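Local coordinates for protein sucrose 6(F)-phosphate phosphorylase (Thermoanaerobacterium thermosaccharolyticum DSM 571, PDB 6S9V) that belongs to the phosphorylases of the alpha-amylase family and folds around an eight-stranded parallel beta/alpha (TIM) barrel that carries a separate five-stranded antiparallel sheet, at residues I24-S29 / D307-I312; I54-P59 / R64-I69; E404-T409 / R413-H418. One frame throughout, in Å; residues are numbered along the deposited sequence.

Contact 1. Residues I24-S29 / D307-I312. With SO4 (sulfate ion), chain E.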
loop_
_atom_site.group_PDB
_atom_site.type_symbol
_atom_site.label_atom_id
_atom_site.label_comp_id
_atom_site.label_asym_id
_atom_site.label_seq_id
_atom_site.Cartn_x
_atom_site.Cartn_y
_atom_site.Cartn_z
ATOM N N ILE A 24 -7.557 -5.692 0.575
ATOM C CA ILE A 24 -6.810 -4.953 1.588
ATOM C C ILE A 24 -7.784 -4.570 2.692
ATOM O O ILE A 24 -8.789 -3.911 2.420
ATOM C CB ILE A 24 -6.151 -3.677 1.033
ATOM C CG1 ILE A 24 -5.268 -3.966 -0.180
ATOM C CG2 ILE A 24 -5.343 -2.990 2.128
ATOM C CD1 ILE A 24 -4.994 -2.719 -1.008
ATOM N N THR A 25 -7.474 -4.941 3.934
ATOM C CA THR A 25 -8.364 -4.613 5.042
ATOM C C THR A 25 -7.559 -4.440 6.320
ATOM O O THR A 25 -6.493 -5.042 6.493
ATOM C CB THR A 25 -9.432 -5.696 5.254
ATOM O OG1 THR A 25 -10.368 -5.280 6.265
ATOM C CG2 THR A 25 -8.784 -7.008 5.692
ATOM N N TYR A 26 -8.075 -3.613 7.216
ATOM C CA TYR A 26 -7.573 -3.619 8.572
ATOM C C TYR A 26 -8.059 -4.884 9.265
ATOM O O TYR A 26 -9.057 -5.490 8.856
ATOM C CB TYR A 26 -8.030 -2.378 9.336
ATOM C CG TYR A 26 -7.279 -1.126 8.960
ATOM C CD1 TYR A 26 -6.006 -0.882 9.465
ATOM C CD2 TYR A 26 -7.834 -0.184 8.098
ATOM C CE1 TYR A 26 -5.308 0.262 9.133
ATOM C CE2 TYR A 26 -7.134 0.960 7.755
ATOM C CZ TYR A 26 -5.875 1.175 8.275
ATOM O OH TYR A 26 -5.176 2.313 7.956
ATOM N N PRO A 27 -7.336 -5.333 10.292
ATOM C CA PRO A 27 -7.762 -6.542 11.007
ATOM C C PRO A 27 -9.095 -6.386 11.697
ATOM O O PRO A 27 -9.751 -7.396 11.982
ATOM C CB PRO A 27 -6.632 -6.773 12.022
ATOM C CG PRO A 27 -5.971 -5.449 12.175
ATOM C CD PRO A 27 -6.090 -4.765 10.840
ATOM N N ASP A 28 -9.522 -5.151 11.969
ATOM C CA ASP A 28 -10.740 -4.909 12.721
ATOM C C ASP A 28 -11.815 -4.179 11.927
ATOM O O ASP A 28 -12.900 -3.938 12.469
ATOM C CB ASP A 28 -10.420 -4.112 13.995
ATOM C CG ASP A 28 -9.660 -2.819 13.710
ATOM O OD1 ASP A 28 -8.905 -2.760 12.715
ATOM O OD2 ASP A 28 -9.821 -1.852 14.483
ATOM N N SER A 29 -11.565 -3.841 10.662
ATOM C CA SER A 29 -12.482 -2.985 9.921
ATOM C C SER A 29 -13.611 -3.737 9.225
ATOM O O SER A 29 -14.518 -3.089 8.687
ATOM C CB SER A 29 -11.712 -2.155 8.888
ATOM O OG SER A 29 -11.024 -2.985 7.958
ATOM N N ASP A 307 -7.931 2.470 -4.566
ATOM C CA ASP A 307 -7.793 2.906 -3.189
ATOM C C ASP A 307 -6.912 1.938 -2.395
ATOM O O ASP A 307 -6.711 0.779 -2.769
ATOM C CB ASP A 307 -9.165 3.046 -2.512
ATOM C CG ASP A 307 -10.071 1.834 -2.712
ATOM O OD1 ASP A 307 -9.712 0.908 -3.472
ATOM O OD2 ASP A 307 -11.156 1.806 -2.083
ATOM N N CYS A 308 -6.350 2.457 -1.308
ATOM C CA CYS A 308 -5.642 1.671 -0.302
ATOM C C CYS A 308 -5.865 2.368 1.038
ATOM O O CYS A 308 -6.733 3.237 1.162
ATOM C CB CYS A 308 -4.161 1.521 -0.674
ATOM S SG CYS A 308 -3.198 3.044 -0.616
ATOM N N HIS A 309 -5.076 2.009 2.049
ATOM C CA HIS A 309 -5.293 2.594 3.374
ATOM C C HIS A 309 -4.750 4.012 3.491
ATOM O O HIS A 309 -5.151 4.745 4.407
ATOM C CB HIS A 309 -4.657 1.723 4.455
ATOM C CG HIS A 309 -3.162 1.777 4.472
ATOM N ND1 HIS A 309 -2.384 1.161 3.517
ATOM C CD2 HIS A 309 -2.301 2.358 5.338
ATOM C CE1 HIS A 309 -1.110 1.367 3.789
ATOM N NE2 HIS A 309 -1.033 2.093 4.889
ATOM N N ASP A 310 -3.879 4.425 2.576
ATOM C CA ASP A 310 -3.399 5.793 2.496
ATOM C C ASP A 310 -4.238 6.546 1.464
ATOM O O ASP A 310 -5.304 6.080 1.042
ATOM C CB ASP A 310 -1.903 5.798 2.166
ATOM C CG ASP A 310 -1.049 5.265 3.306
ATOM O OD1 ASP A 310 -1.457 5.400 4.471
ATOM O OD2 ASP A 310 0.034 4.700 3.029
ATOM N N GLY A 311 -3.785 7.742 1.070
ATOM C CA GLY A 311 -4.482 8.533 0.077
ATOM C C GLY A 311 -4.015 8.262 -1.344
ATOM O O GLY A 311 -3.066 7.519 -1.600
ATOM N N ILE A 312 -4.710 8.894 -2.290
ATOM C CA ILE A 312 -4.402 8.766 -3.715
ATOM C C ILE A 312 -3.127 9.548 -4.017
ATOM O O ILE A 312 -3.093 10.764 -3.801
ATOM C CB ILE A 312 -5.580 9.257 -4.577
ATOM C CG1 ILE A 312 -6.847 8.449 -4.258
ATOM C CG2 ILE A 312 -5.228 9.162 -6.046
ATOM C CD1 ILE A 312 -8.143 9.147 -4.665
HETATM S S SO4 E . -1.897 -1.011 1.070
HETATM O O1 SO4 E . -1.414 -0.206 -0.049
HETATM O O2 SO4 E . -0.866 -1.048 2.102
HETATM O O3 SO4 E . -2.184 -2.367 0.608
HETATM O O4 SO4 E . -3.116 -0.442 1.619
#

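Contact 2. Residues I54-P59 / R64-I69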
loop_
_atom_site.group_PDB
_atom_site.type_symbol
_atom_site.label_atom_id
_atom_site.label_comp_id
_atom_site.label_asym_id
_atom_site.label_seq_id
_atom_site.Cartn_x
_atom_site.Cartn_y
_atom_site.Cartn_z
ATOM N N ILE A 54 -3.666 -8.044 5.237
ATOM C CA ILE A 54 -4.129 -7.626 6.552
ATOM C C ILE A 54 -3.200 -6.518 7.026
ATOM O O ILE A 54 -2.018 -6.762 7.280
ATOM C CB ILE A 54 -4.130 -8.788 7.550
ATOM C CG1 ILE A 54 -4.972 -9.951 7.049
ATOM C CG2 ILE A 54 -4.655 -8.309 8.913
ATOM C CD1 ILE A 54 -4.792 -11.210 7.888
ATOM N N LEU A 55 -3.726 -5.303 7.152
ATOM C CA LEU A 55 -2.918 -4.196 7.641
ATOM C C LEU A 55 -2.468 -4.511 9.070
ATOM O O LEU A 55 -3.055 -5.366 9.735
ATOM C CB LEU A 55 -3.705 -2.893 7.532
ATOM C CG LEU A 55 -3.859 -2.510 6.043
ATOM C CD1 LEU A 55 -5.075 -1.637 5.775
ATOM C CD2 LEU A 55 -2.564 -1.828 5.566
ATOM N N PRO A 56 -1.401 -3.863 9.537
ATOM C CA PRO A 56 -0.629 -4.387 10.700
ATOM C C PRO A 56 -1.517 -4.829 11.848
ATOM O O PRO A 56 -2.209 -4.007 12.469
ATOM C CB PRO A 56 0.247 -3.189 11.094
ATOM C CG PRO A 56 0.485 -2.479 9.800
ATOM C CD PRO A 56 -0.794 -2.633 8.993
ATOM N N PRO A 57 -1.523 -6.131 12.157
ATOM C CA PRO A 57 -2.340 -6.661 13.261
ATOM C C PRO A 57 -1.575 -6.930 14.554
ATOM O O PRO A 57 -2.120 -7.614 15.425
ATOM C CB PRO A 57 -2.846 -7.982 12.667
ATOM C CG PRO A 57 -1.642 -8.473 11.882
ATOM C CD PRO A 57 -0.996 -7.218 11.307
ATOM N N PHE A 58 -0.347 -6.439 14.689
ATOM C CA PHE A 58 0.449 -6.674 15.886
ATOM C C PHE A 58 0.141 -5.619 16.937
ATOM O O PHE A 58 -0.345 -4.531 16.612
ATOM C CB PHE A 58 1.930 -6.680 15.508
ATOM C CG PHE A 58 2.179 -7.321 14.177
ATOM C CD1 PHE A 58 2.068 -8.689 14.028
ATOM C CD2 PHE A 58 2.464 -6.553 13.062
ATOM C CE1 PHE A 58 2.263 -9.277 12.799
ATOM C CE2 PHE A 58 2.668 -7.141 11.832
ATOM C CZ PHE A 58 2.549 -8.500 11.700
ATOM N N PRO A 59 0.390 -5.913 18.213
ATOM C CA PRO A 59 0.236 -4.878 19.246
ATOM C C PRO A 59 1.033 -3.648 18.855
ATOM O O PRO A 59 2.194 -3.746 18.457
ATOM C CB PRO A 59 0.790 -5.534 20.514
ATOM C CG PRO A 59 0.801 -6.994 20.236
ATOM C CD PRO A 59 0.998 -7.145 18.755
ATOM N N ARG A 64 -2.322 3.532 13.996
ATOM C CA ARG A 64 -3.180 2.397 13.672
ATOM C C ARG A 64 -2.388 1.213 13.135
ATOM O O ARG A 64 -2.573 0.796 11.984
ATOM C CB ARG A 64 -4.283 2.811 12.690
ATOM C CG ARG A 64 -5.352 1.744 12.579
ATOM C CD ARG A 64 -6.670 2.215 11.948
ATOM N NE ARG A 64 -7.584 1.082 11.915
ATOM C CZ ARG A 64 -8.821 1.103 11.444
ATOM N NH1 ARG A 64 -9.342 2.224 10.961
ATOM N NH2 ARG A 64 -9.540 -0.011 11.465
ATOM N N GLY A 65 -1.499 0.674 13.971
ATOM C CA GLY A 65 -0.786 -0.543 13.679
ATOM C C GLY A 65 0.660 -0.356 13.267
ATOM O O GLY A 65 1.444 -1.305 13.376
ATOM N N PHE A 66 1.042 0.828 12.797
ATOM C CA PHE A 66 2.376 1.000 12.230
ATOM C C PHE A 66 3.412 1.437 13.263
ATOM O O PHE A 66 4.493 1.906 12.884
ATOM C CB PHE A 66 2.321 1.972 11.055
ATOM C CG PHE A 66 1.706 1.377 9.822
ATOM C CD1 PHE A 66 2.483 0.694 8.903
ATOM C CD2 PHE A 66 0.347 1.467 9.602
ATOM C CE1 PHE A 66 1.915 0.140 7.770
ATOM C CE2 PHE A 66 -0.232 0.917 8.480
ATOM C CZ PHE A 66 0.547 0.241 7.565
ATOM N N ALA A 67 3.123 1.259 14.556
ATOM C CA ALA A 67 4.116 1.379 15.629
ATOM C C ALA A 67 4.150 0.055 16.392
ATOM O O ALA A 67 3.723 -0.028 17.554
ATOM C CB ALA A 67 3.809 2.545 16.566
ATOM N N PRO A 68 4.632 -1.008 15.757
ATOM C CA PRO A 68 4.513 -2.340 16.361
ATOM C C PRO A 68 5.401 -2.522 17.582
ATOM O O PRO A 68 6.582 -2.161 17.583
ATOM C CB PRO A 68 4.938 -3.282 15.223
ATOM C CG PRO A 68 5.851 -2.440 14.367
ATOM C CD PRO A 68 5.247 -1.055 14.416
ATOM N N ILE A 69 4.822 -3.127 18.615
ATOM C CA ILE A 69 5.538 -3.428 19.853
ATOM C C ILE A 69 6.281 -4.750 19.754
ATOM O O ILE A 69 7.387 -4.889 20.288
ATOM C CB ILE A 69 4.530 -3.432 21.024
ATOM C CG1 ILE A 69 3.950 -2.026 21.222
ATOM C CG2 ILE A 69 5.176 -3.931 22.317
ATOM C CD1 ILE A 69 2.798 -1.974 22.209
HETATM O O HOH W 1 -3.920 -1.876 11.928
HETATM O O HOH W 2 1.048 -3.762 14.264
#

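Contact 3. Residues E404-T409 / R413-H418. With SO4 (sulfate ion), chain I; SO4 (sulfate ion), chain H.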
loop_
_atom_site.group_PDB
_atom_site.type_symbol
_atom_site.label_atom_id
_atom_site.label_comp_id
_atom_site.label_asym_id
_atom_site.label_seq_id
_atom_site.Cartn_x
_atom_site.Cartn_y
_atom_site.Cartn_z
ATOM N N GLU A 404 -17.638 11.833 9.828
ATOM C CA GLU A 404 -17.717 11.740 11.282
ATOM C C GLU A 404 -16.356 11.408 11.875
ATOM O O GLU A 404 -15.919 12.034 12.848
ATOM C CB GLU A 404 -18.734 10.676 11.702
ATOM C CG GLU A 404 -18.797 10.504 13.220
ATOM C CD GLU A 404 -19.754 9.422 13.671
ATOM O OE1 GLU A 404 -19.985 8.462 12.905
ATOM O OE2 GLU A 404 -20.254 9.528 14.812
ATOM N N ALA A 405 -15.664 10.425 11.292
ATOM C CA ALA A 405 -14.352 10.040 11.795
ATOM C C ALA A 405 -13.352 11.177 11.633
ATOM O O ALA A 405 -12.462 11.358 12.473
ATOM C CB ALA A 405 -13.864 8.780 11.080
ATOM N N VAL A 406 -13.478 11.954 10.552
ATOM C CA VAL A 406 -12.600 13.104 10.364
ATOM C C VAL A 406 -12.875 14.157 11.425
ATOM O O VAL A 406 -11.950 14.680 12.058
ATOM C CB VAL A 406 -12.769 13.689 8.949
ATOM C CG1 VAL A 406 -11.987 14.976 8.821
ATOM C CG2 VAL A 406 -12.315 12.684 7.891
ATOM N N LYS A 407 -14.151 14.496 11.630
ATOM C CA LYS A 407 -14.491 15.520 12.614
ATOM C C LYS A 407 -14.091 15.094 14.021
ATOM O O LYS A 407 -13.588 15.911 14.803
ATOM C CB LYS A 407 -15.986 15.839 12.567
ATOM C CG LYS A 407 -16.378 16.981 13.513
ATOM C CD LYS A 407 -17.881 17.195 13.611
ATOM C CE LYS A 407 -18.481 17.640 12.289
ATOM N NZ LYS A 407 -19.872 18.154 12.456
ATOM N N LYS A 408 -14.314 13.824 14.369
ATOM C CA LYS A 408 -14.046 13.377 15.732
ATOM C C LYS A 408 -12.551 13.242 15.994
ATOM O O LYS A 408 -12.054 13.685 17.037
ATOM C CB LYS A 408 -14.755 12.051 16.011
ATOM C CG LYS A 408 -16.244 12.182 16.296
ATOM C CD LYS A 408 -16.772 10.930 16.997
ATOM C CE LYS A 408 -18.288 10.805 16.899
ATOM N NZ LYS A 408 -18.998 11.844 17.697
ATOM N N THR A 409 -11.814 12.630 15.067
ATOM C CA THR A 409 -10.399 12.371 15.296
ATOM C C THR A 409 -9.499 13.494 14.809
ATOM O O THR A 409 -8.328 13.542 15.197
ATOM C CB THR A 409 -9.961 11.073 14.601
ATOM O OG1 THR A 409 -9.959 11.256 13.175
ATOM C CG2 THR A 409 -10.889 9.929 14.970
ATOM N N ARG A 413 -6.831 11.226 7.233
ATOM C CA ARG A 413 -6.779 9.934 6.563
ATOM C C ARG A 413 -7.868 8.983 7.039
ATOM O O ARG A 413 -8.153 7.995 6.351
ATOM C CB ARG A 413 -5.417 9.263 6.754
ATOM C CG ARG A 413 -4.284 9.909 5.968
ATOM C CD ARG A 413 -2.980 9.154 6.176
ATOM N NE ARG A 413 -1.831 9.883 5.652
ATOM C CZ ARG A 413 -1.153 10.797 6.341
ATOM N NH1 ARG A 413 -1.509 11.100 7.584
ATOM N NH2 ARG A 413 -0.117 11.412 5.786
ATOM N N GLU A 414 -8.483 9.259 8.191
ATOM C CA GLU A 414 -9.599 8.447 8.660
ATOM C C GLU A 414 -10.829 8.575 7.767
ATOM O O GLU A 414 -11.768 7.787 7.926
ATOM C CB GLU A 414 -9.934 8.812 10.110
ATOM C CG GLU A 414 -9.135 8.005 11.149
ATOM C CD GLU A 414 -9.636 6.565 11.298
ATOM O OE1 GLU A 414 -10.870 6.378 11.393
ATOM O OE2 GLU A 414 -8.802 5.618 11.313
ATOM N N ILE A 415 -10.837 9.515 6.815
ATOM C CA ILE A 415 -11.951 9.640 5.877
ATOM C C ILE A 415 -12.160 8.348 5.110
ATOM O O ILE A 415 -13.277 8.038 4.679
ATOM C CB ILE A 415 -11.690 10.822 4.920
ATOM C CG1 ILE A 415 -12.979 11.269 4.234
ATOM C CG2 ILE A 415 -10.648 10.436 3.862
ATOM C CD1 ILE A 415 -12.834 12.592 3.509
ATOM N N ASN A 416 -11.090 7.576 4.933
ATOM C CA ASN A 416 -11.061 6.378 4.106
ATOM C C ASN A 416 -10.741 5.138 4.941
ATOM O O ASN A 416 -10.224 4.150 4.417
ATOM C CB ASN A 416 -10.032 6.573 2.987
ATOM C CG ASN A 416 -10.033 5.458 1.963
ATOM O OD1 ASN A 416 -11.082 5.005 1.509
ATOM N ND2 ASN A 416 -8.838 5.007 1.591
ATOM N N ARG A 417 -11.051 5.164 6.241
ATOM C CA ARG A 417 -10.739 4.052 7.141
ATOM C C ARG A 417 -11.910 3.687 8.057
ATOM O O ARG A 417 -11.705 3.213 9.180
ATOM C CB ARG A 417 -9.493 4.368 7.968
ATOM C CG ARG A 417 -8.250 4.666 7.127
ATOM C CD ARG A 417 -7.072 5.078 7.975
ATOM N NE ARG A 417 -5.857 5.199 7.173
ATOM C CZ ARG A 417 -4.699 5.648 7.636
ATOM N NH1 ARG A 417 -4.590 6.045 8.899
ATOM N NH2 ARG A 417 -3.654 5.711 6.832
ATOM N N HIS A 418 -13.139 3.862 7.573
ATOM C CA HIS A 418 -14.331 3.486 8.325
ATOM C C HIS A 418 -14.250 2.041 8.805
ATOM O O HIS A 418 -13.763 1.163 8.093
ATOM C CB HIS A 418 -15.566 3.672 7.432
ATOM C CG HIS A 418 -16.858 3.288 8.085
ATOM N ND1 HIS A 418 -17.398 3.996 9.140
ATOM C CD2 HIS A 418 -17.721 2.276 7.831
ATOM C CE1 HIS A 418 -18.536 3.432 9.507
ATOM N NE2 HIS A 418 -18.760 2.394 8.720
HETATM S S SO4 I . -1.501 7.772 9.399
HETATM O O1 SO4 I . -0.195 8.270 9.813
HETATM O O2 SO4 I . -1.417 7.300 8.020
HETATM O O3 SO4 I . -2.484 8.848 9.500
HETATM O O4 SO4 I . -1.918 6.669 10.263
HETATM S S SO4 H . -15.594 4.820 12.541
HETATM O O1 SO4 H . -14.542 5.466 13.321
HETATM O O2 SO4 H . -16.318 5.823 11.766
HETATM O O3 SO4 H . -16.518 4.145 13.447
HETATM O O4 SO4 H . -15.006 3.838 11.637
#

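Contact 1. Residues I24-S29 / D307-I312
Ile24 and Cys308 make the apolar part of this contact: the terminal CD1 of Ile24 stands 4.3 Å from CB of Cys308. CG1 of Ile24 lies anti to its carbonyl carbon (chi1 -54°), a setting that carries CD1 across to the other segment. Two residues further on, Tyr26 crosses His309 at about a right angle, and its OH comes to 3.6 Å from CB of His309, so the phenol end packs against the root of the imidazole.

The polar part runs through a bound sulfate, probably picked up from the crystallisation liquor. His309 grips one sulfate oxygen twice, with ND1 at 2.6 Å from O4 and the backbone N at 3.2 Å from the same O4, both bonds nearly straight. CG of His309 sits between its own N and carbonyl carbon (chi1 72°), which brings ring and amide to one side. The sulfate lies at the ring edge, in plane. CD1 of Ile24 touches sulfate O3 at 3.3 Å, and His53 adds another hydrogen bond to the ion.

Several flat groups pack around this. One His309 face has CG of Asp310 near its rim, the Phe66 ring meets His309 almost parallel, and Arg64 makes a cation-pi contact with Tyr26. NE2 of His309 and OD1 of Asp310 both bond the same hydroxyl, O8, of a bound BTB molecule, likewise probably from the liquor, consistent with the pocket that a His-Asp pair lines in alpha-amylase relatives.

Asp307 is salt-bridged to Arg379. Strand 22-25 runs between strands 51-54 and 388-392 of the barrel, and 307-312 leads from strand 302-304 to strand 312-313.

Contact 2. Residues I54-P59 / R64-I69
Pro56 leans its ring on Gly65 and Phe66. CB meets the carbonyl of Gly65, 3.2 Å from O, while CG and CD both lie on the Phe66 ring. CG sits over the centre of that ring in a CH-pi contact, 3.5 Å from the centroid and 12° off the ring normal. CD lies on the same face, touching CZ at 3.5 Å. Phe66 swings under the proline because its CG lies beside its backbone N (chi1 -74°), and CD2 of Leu55 then closes on the ring edge.

Backbone groups do the rest. The backbone angles of Gly65 by themselves call for glycine, and beside Pro56 O there is no room for a CB. Two waters span the gap: one donates to Pro56 O and Arg64 O, the other to Phe58 O and Gly65 O, at 2.6 Å from the latter. At the far end Ile69 N gives Pro59 O a straight hydrogen bond of 2.7 Å, with the isoleucine CB resting on the same carbonyl oxygen.

Both segments belong to the loop between strand 51-54 and helix 81-88; Asp96 of strand 92-97 touches Pro56 and Phe66, and Trp81 at the start of the helix packs on Phe58.

Contact 3. Residues E404-T409 / R413-H418
Val406 and Ile415 lie side by side and point the same way, with CG2 of Val406 at 3.6 Å from CB of Ile415. Glu414 reaches back to the helix: CB of Ala405 rests 3.9 Å from its OE1, and the Thr409 and Glu414 side chains cross at about a right angle, OG1 of Thr409 lying against CB and CG of Glu414. The glutamate chain is bent at chi2 (-75°), which leaves OE1 beside Ala405 and turns OE2 away, toward Arg64, in a long, weak ion pair.

In the next shell, OG1 of Thr409, also bonded to Glu411 N, donates to Ala405 O at 2.6 Å. The helical Thr409 N reaches that carbonyl from the opposite face of its plane, so one oxygen takes two bonds. Asp402 bonds Ala405 N and His418 ND1, tying the helix start to the end of 413-418.

Two arginines flank a sulfate further out, probably from the crystallisation liquor. Arg417 presents its guanidinium edge: NH1 lies 3.1 Å from O4 and NH2 3.0 Å from O2. Arg413 CB covers one face of that guanidinium, and Arg413 NH1 adds a weak bond to sulfate O3. To O2 of a second sulfate, ND1 of His418, already bonded to Asp402, makes only a long, weak bond.

His418 also bonds Glu424 through NE2, and two carboxylate partners would favour its protonated form. Across the two segments the touching is van der Waals, Val406 on Ile415 and Glu414 on Ala405 and Thr409, while Arg413 and Arg417, with Lys173 from outside, form a positively charged pocket that can hold an anion.

How the contacts relate
From the N terminus, strand 22-25 opens contact 1, which closes only after strand 302-304, so most of the barrel lies in its loop. Contact 2, a short closure after strand 51-54, is nested within it; contact 3 follows in series after the last barrel strand, 388-392, and closes the turn behind helix 403-409. None crosses another. A probable backbone hydrogen bond from Leu55 N to Thr25 O, at the ends of adjacent barrel strands, joins contacts 1 and 2, and Asp28 salt-bridges Arg64. Arg417 NE probably donates to His309 O, joining contacts 1 and 3, and Arg64 NH1 probably donates to Arg417 O. The loops after strands one, two, seven and eight are thereby tied together.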